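Local atomic coordinates of putative primosome component (Streptococcus pyogenes serotype M3, PDB entry 2QGZ), a protein that probably acts as an ATP-binding primosome component that loads the replicative helicase onto DNA. Residues S183-H188 with K213-L218; T251-N256 with R286-E291. All blocks are in the same frame, centred on the assembly; numbering follows the deposited sequence.

Contact 1: S183-H188 with K213-L218; sequences STTLLH and KNVPVL
The pyrrolidine ring of Pro216 turns one face to the backbone oxygen of Ser183. Ser183 O sits 3.7 Å from Pro216 CB, and CG puckers away from it. Pro216 also touches Tyr147 and Val182. From here two parallel strands, 184-188 and 217-221, run side by side in the sheet. Thr185 N donates to Val217 O at 3.1 Å, with an N-H...O angle of 158°. The amide comes almost straight onto the carbonyl, with a C=O...N angle of 163°. Thr184 CA adds a C-H...O contact to the same Val217 O at 3.3 Å. One carbonyl thus serves both a strong and a weak donor.

Thr184 and Val217 share one face of the sheet, where helix 165-179 packs through Ala173 and Leu176. Thr184 OG1 lies 3.7 Å from Val217 CB. On the opposite face are Thr185 and Leu218. Leu218 CG is anti to the backbone N (chi1 177°), and the bend at the second torsion then brings CD1 within 3.9 Å of Thr185 CB. Thr185 OG1 meets Val215 CG1 at 3.3 Å, with the two side chains about at right angles. Outside the pair, Arg244 NH1 bonds to the backbone oxygens of Lys213 and Val215. The chemistry implies a division of labour: the one backbone hydrogen bond between the segments fixes Thr185 against Val217 O, and the side chains add van der Waals contact.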
ATOM      1  N   SER A 183      10.505  -7.905   3.290  1.00 45.02           N
ATOM      2  CA  SER A 183      10.561  -7.091   2.084  1.00 43.88           C
ATOM      3  C   SER A 183       9.162  -6.541   1.837  1.00 41.46           C
ATOM      4  O   SER A 183       8.168  -7.191   2.140  1.00 39.83           O
ATOM      5  CB  SER A 183      10.982  -7.938   0.875  1.00 45.97           C
ATOM      6  OG  SER A 183      12.264  -8.516   1.059  1.00 49.48           O
ATOM      7  N   THR A 184       9.090  -5.342   1.288  1.00 39.47           N
ATOM      8  CA  THR A 184       7.815  -4.718   0.996  1.00 38.83           C
ATOM      9  C   THR A 184       7.931  -4.145  -0.397  1.00 38.82           C
ATOM     10  O   THR A 184       9.024  -3.785  -0.830  1.00 41.04           O
ATOM     11  CB  THR A 184       7.501  -3.555   1.980  1.00 38.54           C
ATOM     12  OG1 THR A 184       7.325  -4.068   3.307  1.00 36.87           O
ATOM     13  CG2 THR A 184       6.228  -2.832   1.567  1.00 38.91           C
ATOM     14  N   THR A 185       6.812  -4.081  -1.107  1.00 38.49           N
ATOM     15  CA  THR A 185       6.805  -3.502  -2.435  1.00 38.36           C
ATOM     16  C   THR A 185       5.829  -2.344  -2.429  1.00 38.74           C
ATOM     17  O   THR A 185       4.667  -2.497  -2.044  1.00 37.29           O
ATOM     18  CB  THR A 185       6.368  -4.504  -3.513  1.00 39.94           C
ATOM     19  OG1 THR A 185       7.347  -5.542  -3.623  1.00 44.32           O
ATOM     20  CG2 THR A 185       6.235  -3.808  -4.865  1.00 38.61           C
ATOM     21  N   LEU A 186       6.324  -1.178  -2.830  1.00 37.63           N
ATOM     22  CA  LEU A 186       5.513   0.028  -2.912  1.00 38.06           C
ATOM     23  C   LEU A 186       5.283   0.200  -4.406  1.00 37.59           C
ATOM     24  O   LEU A 186       6.223   0.333  -5.177  1.00 37.32           O
ATOM     25  CB  LEU A 186       6.289   1.213  -2.344  1.00 40.57           C
ATOM     26  CG  LEU A 186       6.742   1.031  -0.893  1.00 41.00           C
ATOM     27  CD1 LEU A 186       7.863   2.002  -0.564  1.00 44.99           C
ATOM     28  CD2 LEU A 186       5.564   1.249   0.020  1.00 44.16           C
ATOM     29  N   LEU A 187       4.025   0.200  -4.810  1.00 37.69           N
ATOM     30  CA  LEU A 187       3.691   0.291  -6.217  1.00 38.34           C
ATOM     31  C   LEU A 187       2.705   1.404  -6.549  1.00 38.93           C
ATOM     32  O   LEU A 187       1.669   1.538  -5.904  1.00 38.04           O
ATOM     33  CB  LEU A 187       3.139  -1.070  -6.647  1.00 36.79           C
ATOM     34  CG  LEU A 187       2.458  -1.293  -7.991  1.00 39.60           C
ATOM     35  CD1 LEU A 187       2.589  -2.760  -8.366  1.00 39.97           C
ATOM     36  CD2 LEU A 187       0.989  -0.877  -7.912  1.00 40.26           C
ATOM     37  N   HIS A 188       3.032   2.212  -7.552  1.00 40.29           N
ATOM     38  CA  HIS A 188       2.138   3.289  -7.962  1.00 43.23           C
ATOM     39  C   HIS A 188       1.165   2.659  -8.956  1.00 43.58           C
ATOM     40  O   HIS A 188       1.494   2.492 -10.129  1.00 41.66           O
ATOM     41  CB  HIS A 188       2.923   4.418  -8.630  1.00 43.76           C
ATOM     42  CG  HIS A 188       2.100   5.637  -8.908  1.00 46.06           C
ATOM     43  ND1 HIS A 188       1.879   6.114 -10.182  1.00 46.10           N
ATOM     44  CD2 HIS A 188       1.431   6.468  -8.072  1.00 47.53           C
ATOM     45  CE1 HIS A 188       1.110   7.189 -10.119  1.00 48.25           C
ATOM     46  NE2 HIS A 188       0.824   7.424  -8.850  1.00 46.97           N
ATOM     47  N   LYS A 213       2.573 -10.075  -6.846  1.00 43.27           N
ATOM     48  CA  LYS A 213       1.546 -10.775  -6.091  1.00 40.74           C
ATOM     49  C   LYS A 213       1.998 -11.622  -4.910  1.00 39.47           C
ATOM     50  O   LYS A 213       1.219 -11.851  -3.993  1.00 39.12           O
ATOM     51  CB  LYS A 213       0.687 -11.634  -7.022  1.00 40.76           C
ATOM     52  CG  LYS A 213       1.364 -12.853  -7.609  1.00 39.17           C
ATOM     53  CD  LYS A 213       0.313 -13.752  -8.245  1.00 41.01           C
ATOM     54  CE  LYS A 213       0.927 -14.892  -9.041  1.00 41.23           C
ATOM     55  NZ  LYS A 213       1.876 -15.699  -8.236  1.00 42.25           N
ATOM     56  N   ASN A 214       3.239 -12.088  -4.908  1.00 38.65           N
ATOM     57  CA  ASN A 214       3.674 -12.920  -3.796  1.00 37.91           C
ATOM     58  C   ASN A 214       4.583 -12.245  -2.769  1.00 36.55           C
ATOM     59  O   ASN A 214       5.105 -12.918  -1.879  1.00 35.67           O
ATOM     60  CB  ASN A 214       4.338 -14.205  -4.317  1.00 38.55           C
ATOM     61  CG  ASN A 214       4.387 -15.311  -3.255  1.00 39.44           C
ATOM     62  OD1 ASN A 214       3.366 -15.640  -2.643  1.00 42.96           O
ATOM     63  ND2 ASN A 214       5.572 -15.888  -3.034  1.00 37.45           N
ATOM     64  N   VAL A 215       4.776 -10.931  -2.865  1.00 35.44           N
ATOM     65  CA  VAL A 215       5.619 -10.255  -1.885  1.00 33.43           C
ATOM     66  C   VAL A 215       4.933 -10.279  -0.518  1.00 34.13           C
ATOM     67  O   VAL A 215       3.710 -10.207  -0.424  1.00 35.45           O
ATOM     68  CB  VAL A 215       5.917  -8.801  -2.286  1.00 33.91           C
ATOM     69  CG1 VAL A 215       6.717  -8.786  -3.586  1.00 31.84           C
ATOM     70  CG2 VAL A 215       4.617  -8.010  -2.427  1.00 31.84           C
ATOM     71  N   PRO A 216       5.715 -10.390   0.561  1.00 32.96           N
ATOM     72  CA  PRO A 216       5.164 -10.432   1.921  1.00 33.61           C
ATOM     73  C   PRO A 216       4.178  -9.318   2.263  1.00 32.60           C
ATOM     74  O   PRO A 216       3.153  -9.563   2.896  1.00 33.85           O
ATOM     75  CB  PRO A 216       6.410 -10.381   2.793  1.00 32.80           C
ATOM     76  CG  PRO A 216       7.427 -11.092   1.947  1.00 32.18           C
ATOM     77  CD  PRO A 216       7.186 -10.487   0.591  1.00 31.52           C
ATOM     78  N   VAL A 217       4.505  -8.098   1.861  1.00 30.90           N
ATOM     79  CA  VAL A 217       3.661  -6.943   2.129  1.00 29.47           C
ATOM     80  C   VAL A 217       3.641  -6.096   0.871  1.00 28.90           C
ATOM     81  O   VAL A 217       4.689  -5.729   0.350  1.00 26.98           O
ATOM     82  CB  VAL A 217       4.218  -6.088   3.277  1.00 27.79           C
ATOM     83  CG1 VAL A 217       3.355  -4.869   3.471  1.00 29.37           C
ATOM     84  CG2 VAL A 217       4.265  -6.891   4.547  1.00 30.30           C
ATOM     85  N   LEU A 218       2.443  -5.783   0.399  1.00 28.03           N
ATOM     86  CA  LEU A 218       2.273  -5.011  -0.820  1.00 28.39           C
ATOM     87  C   LEU A 218       1.491  -3.725  -0.565  1.00 28.81           C
ATOM     88  O   LEU A 218       0.440  -3.743   0.099  1.00 28.61           O
ATOM     89  CB  LEU A 218       1.544  -5.867  -1.861  1.00 26.22           C
ATOM     90  CG  LEU A 218       1.216  -5.180  -3.185  1.00 29.02           C
ATOM     91  CD1 LEU A 218       2.508  -4.815  -3.922  1.00 26.95           C
ATOM     92  CD2 LEU A 218       0.363  -6.111  -4.034  1.00 25.42           C
TER

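Contact 2: T251-N256 with R286-E291; sequences TFFTSN and RYLARE
Ala289 and Leu288 pack against Thr251 and Phe253 within an alpha/beta P-loop NTPase sheet. Its strand order is consistent with the 51432 core of ASCE P-loop NTPases, such as the AAA+ proteins. The two segments are not neighbouring strands. Strand 154-158 lies between 251-255 and 289-293, and Phe253 bonds through its backbone to Leu155 and Leu157 there. The contact therefore bridges over that middle strand, at the point where helix 281-288 gives way to strand 289-293.

The close part centres on the methyl of Ala289. Its CB approaches the edge of the Phe253 ring near the ring plane, 3.9 Å from CE1. The same Ala289 CB is 3.8 Å from Thr251 O. Phe253 CG stands anti to its carbonyl carbon (chi1 -48°); this swings the ring toward the helix end, and the CD1-CE1 edge meets Ala289. Ala289 is the first residue beyond the helix with non-helical backbone angles, and its CB points toward strand 251-255.

The looser part lies around Leu288. Leu288 CB stays 4.5 Å from Phe253 CE1, again at the ring edge. Leu288 CD2 comes only to 4.1 Å from Thr251 OG1. That hydroxyl has its polar partners elsewhere, in Arg244 NE and Leu249 O. On this side the backbones are linked through solvent instead of directly. A single water accepts from Thr251 N at 2.7 Å and donates to Leu288 O at 2.9 Å, satisfying a carbonyl at the end of the helix.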
ATOM      1  N   THR A 251      -2.089  -6.514   2.568  1.00 32.23           N
ATOM      2  CA  THR A 251      -2.142  -5.620   1.425  1.00 30.29           C
ATOM      3  C   THR A 251      -2.658  -4.259   1.856  1.00 31.27           C
ATOM      4  O   THR A 251      -3.687  -4.161   2.523  1.00 32.00           O
ATOM      5  CB  THR A 251      -3.065  -6.215   0.362  1.00 29.86           C
ATOM      6  OG1 THR A 251      -2.650  -7.565   0.100  1.00 28.04           O
ATOM      7  CG2 THR A 251      -3.021  -5.401  -0.923  1.00 26.38           C
ATOM      8  N   PHE A 252      -1.929  -3.209   1.493  1.00 31.40           N
ATOM      9  CA  PHE A 252      -2.322  -1.852   1.852  1.00 31.14           C
ATOM     10  C   PHE A 252      -2.691  -1.058   0.600  1.00 30.26           C
ATOM     11  O   PHE A 252      -2.391  -1.477  -0.510  1.00 30.43           O
ATOM     12  CB  PHE A 252      -1.175  -1.136   2.570  1.00 29.33           C
ATOM     13  CG  PHE A 252      -0.762  -1.782   3.862  1.00 31.11           C
ATOM     14  CD1 PHE A 252      -0.198  -3.055   3.875  1.00 32.28           C
ATOM     15  CD2 PHE A 252      -0.927  -1.109   5.072  1.00 30.00           C
ATOM     16  CE1 PHE A 252       0.198  -3.651   5.079  1.00 34.55           C
ATOM     17  CE2 PHE A 252      -0.536  -1.694   6.280  1.00 31.11           C
ATOM     18  CZ  PHE A 252       0.028  -2.966   6.286  1.00 32.23           C
ATOM     19  N   PHE A 253      -3.346   0.083   0.787  1.00 30.04           N
ATOM     20  CA  PHE A 253      -3.737   0.943  -0.325  1.00 30.06           C
ATOM     21  C   PHE A 253      -3.756   2.395   0.137  1.00 31.04           C
ATOM     22  O   PHE A 253      -3.825   2.672   1.330  1.00 32.15           O
ATOM     23  CB  PHE A 253      -5.163   0.641  -0.816  1.00 30.48           C
ATOM     24  CG  PHE A 253      -5.464  -0.810  -1.038  1.00 27.43           C
ATOM     25  CD1 PHE A 253      -5.744  -1.651   0.038  1.00 26.33           C
ATOM     26  CD2 PHE A 253      -5.525  -1.328  -2.337  1.00 28.76           C
ATOM     27  CE1 PHE A 253      -6.090  -2.993  -0.172  1.00 28.74           C
ATOM     28  CE2 PHE A 253      -5.869  -2.673  -2.564  1.00 28.36           C
ATOM     29  CZ  PHE A 253      -6.154  -3.507  -1.476  1.00 28.81           C
ATOM     30  N   THR A 254      -3.693   3.315  -0.815  1.00 30.97           N
ATOM     31  CA  THR A 254      -3.817   4.741  -0.520  1.00 31.33           C
ATOM     32  C   THR A 254      -4.762   5.212  -1.625  1.00 33.21           C
ATOM     33  O   THR A 254      -4.768   4.656  -2.727  1.00 30.22           O
ATOM     34  CB  THR A 254      -2.497   5.528  -0.650  1.00 31.51           C
ATOM     35  OG1 THR A 254      -2.063   5.494  -2.005  1.00 29.34           O
ATOM     36  CG2 THR A 254      -1.414   4.944   0.243  1.00 32.48           C
ATOM     37  N   SER A 255      -5.559   6.231  -1.353  1.00 34.71           N
ATOM     38  CA  SER A 255      -6.490   6.695  -2.366  1.00 38.13           C
ATOM     39  C   SER A 255      -7.038   8.080  -2.028  1.00 39.46           C
ATOM     40  O   SER A 255      -6.913   8.547  -0.898  1.00 39.72           O
ATOM     41  CB  SER A 255      -7.643   5.683  -2.477  1.00 38.14           C
ATOM     42  OG  SER A 255      -8.603   6.076  -3.440  1.00 40.86           O
ATOM     43  N   ASN A 256      -7.634   8.738  -3.021  1.00 41.66           N
ATOM     44  CA  ASN A 256      -8.239  10.049  -2.812  1.00 44.31           C
ATOM     45  C   ASN A 256      -9.699   9.830  -2.419  1.00 46.13           C
ATOM     46  O   ASN A 256     -10.370  10.754  -1.956  1.00 47.90           O
ATOM     47  CB  ASN A 256      -8.181  10.889  -4.088  1.00 46.58           C
ATOM     48  CG  ASN A 256      -6.771  11.281  -4.468  1.00 49.00           C
ATOM     49  OD1 ASN A 256      -6.045  11.864  -3.668  1.00 52.78           O
ATOM     50  ND2 ASN A 256      -6.377  10.971  -5.696  1.00 50.06           N
ATOM     51  N   ARG A 286     -12.114  -4.288   0.704  1.00 41.52           N
ATOM     52  CA  ARG A 286     -12.697  -4.176   2.037  1.00 41.92           C
ATOM     53  C   ARG A 286     -12.322  -5.352   2.913  1.00 41.07           C
ATOM     54  O   ARG A 286     -12.306  -5.248   4.135  1.00 41.92           O
ATOM     55  CB  ARG A 286     -14.225  -4.098   1.973  1.00 45.19           C
ATOM     56  CG  ARG A 286     -14.796  -2.859   1.310  1.00 50.27           C
ATOM     57  CD  ARG A 286     -16.304  -2.803   1.529  1.00 55.77           C
ATOM     58  NE  ARG A 286     -16.908  -1.603   0.949  1.00 61.74           N
ATOM     59  CZ  ARG A 286     -17.217  -1.459  -0.340  1.00 64.64           C
ATOM     60  NH1 ARG A 286     -16.989  -2.445  -1.202  1.00 64.44           N
ATOM     61  NH2 ARG A 286     -17.744  -0.317  -0.769  1.00 65.84           N
ATOM     62  N   TYR A 287     -12.033  -6.486   2.299  1.00 41.04           N
ATOM     63  CA  TYR A 287     -11.676  -7.654   3.086  1.00 40.75           C
ATOM     64  C   TYR A 287     -10.206  -7.600   3.517  1.00 38.60           C
ATOM     65  O   TYR A 287      -9.867  -7.989   4.634  1.00 37.25           O
ATOM     66  CB  TYR A 287     -11.982  -8.930   2.288  1.00 42.35           C
ATOM     67  CG  TYR A 287     -11.502 -10.199   2.947  1.00 43.89           C
ATOM     68  CD1 TYR A 287     -10.200 -10.654   2.757  1.00 45.33           C
ATOM     69  CD2 TYR A 287     -12.331 -10.921   3.795  1.00 46.45           C
ATOM     70  CE1 TYR A 287      -9.733 -11.793   3.401  1.00 47.46           C
ATOM     71  CE2 TYR A 287     -11.874 -12.064   4.450  1.00 49.13           C
ATOM     72  CZ  TYR A 287     -10.573 -12.491   4.251  1.00 48.32           C
ATOM     73  OH  TYR A 287     -10.096 -13.595   4.926  1.00 47.54           O
ATOM     74  N   LEU A 288      -9.345  -7.090   2.640  1.00 37.59           N
ATOM     75  CA  LEU A 288      -7.912  -7.002   2.919  1.00 36.26           C
ATOM     76  C   LEU A 288      -7.465  -5.821   3.780  1.00 36.09           C
ATOM     77  O   LEU A 288      -6.449  -5.915   4.472  1.00 33.98           O
ATOM     78  CB  LEU A 288      -7.131  -6.960   1.606  1.00 35.34           C
ATOM     79  CG  LEU A 288      -7.163  -8.219   0.751  1.00 35.50           C
ATOM     80  CD1 LEU A 288      -6.831  -7.880  -0.687  1.00 32.21           C
ATOM     81  CD2 LEU A 288      -6.186  -9.222   1.322  1.00 34.78           C
ATOM     82  N   ALA A 289      -8.208  -4.718   3.759  1.00 35.42           N
ATOM     83  CA  ALA A 289      -7.773  -3.554   4.534  1.00 37.25           C
ATOM     84  C   ALA A 289      -8.859  -2.755   5.247  1.00 38.11           C
ATOM     85  O   ALA A 289     -10.006  -2.707   4.813  1.00 40.54           O
ATOM     86  CB  ALA A 289      -6.973  -2.630   3.632  1.00 34.91           C
ATOM     87  N   ARG A 290      -8.479  -2.120   6.349  1.00 39.38           N
ATOM     88  CA  ARG A 290      -9.404  -1.306   7.127  1.00 41.38           C
ATOM     89  C   ARG A 290      -9.261   0.141   6.668  1.00 41.41           C
ATOM     90  O   ARG A 290      -8.154   0.636   6.493  1.00 40.86           O
ATOM     91  CB  ARG A 290      -9.094  -1.444   8.618  1.00 46.68           C
ATOM     92  CG  ARG A 290      -9.434  -2.827   9.188  1.00 54.49           C
ATOM     93  CD  ARG A 290     -10.960  -3.019   9.295  1.00 60.92           C
ATOM     94  NE  ARG A 290     -11.368  -4.411   9.507  1.00 65.49           N
ATOM     95  CZ  ARG A 290     -11.346  -5.357   8.566  1.00 68.06           C
ATOM     96  NH1 ARG A 290     -10.935  -5.071   7.335  1.00 68.37           N
ATOM     97  NH2 ARG A 290     -11.744  -6.592   8.852  1.00 68.18           N
ATOM     98  N   GLU A 291     -10.389   0.809   6.470  1.00 40.73           N
ATOM     99  CA  GLU A 291     -10.415   2.193   5.994  1.00 41.06           C
ATOM    100  C   GLU A 291     -10.005   3.206   7.059  1.00 40.00           C
ATOM    101  O   GLU A 291     -10.468   3.133   8.189  1.00 39.90           O
ATOM    102  CB  GLU A 291     -11.823   2.515   5.507  1.00 41.40           C
ATOM    103  CG  GLU A 291     -11.949   3.670   4.543  1.00 46.65           C
ATOM    104  CD  GLU A 291     -13.409   3.973   4.205  1.00 48.85           C
ATOM    105  OE1 GLU A 291     -13.661   4.637   3.175  1.00 48.83           O
ATOM    106  OE2 GLU A 291     -14.306   3.553   4.975  1.00 48.73           O
TER
HETATM  107  O   HOH W   1      -4.241  -7.612   3.846  1.00 39.13           O

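Strands 109-112 and 154-158 come first; the chain then reaches strand 184-188. It leaves this strand through helices 189-197 and 210-213 and returns as strand 217-221, where contact 1 closes a beta-alpha-beta crossover. Helix 237-247 then leads to strand 251-255. Helices 259-263 and 281-288 follow, and contact 2 closes this second loop as strand 289-293 begins. The loops run in series and neither encloses the other. Strands 217-221 and 251-255 are neighbours, so the contacts meet directly: Leu218 O is 2.8 Å from Phe252 N, a probable hydrogen bond. Together they tie the sheet from strand 184-188 across to its edge strand 289-293.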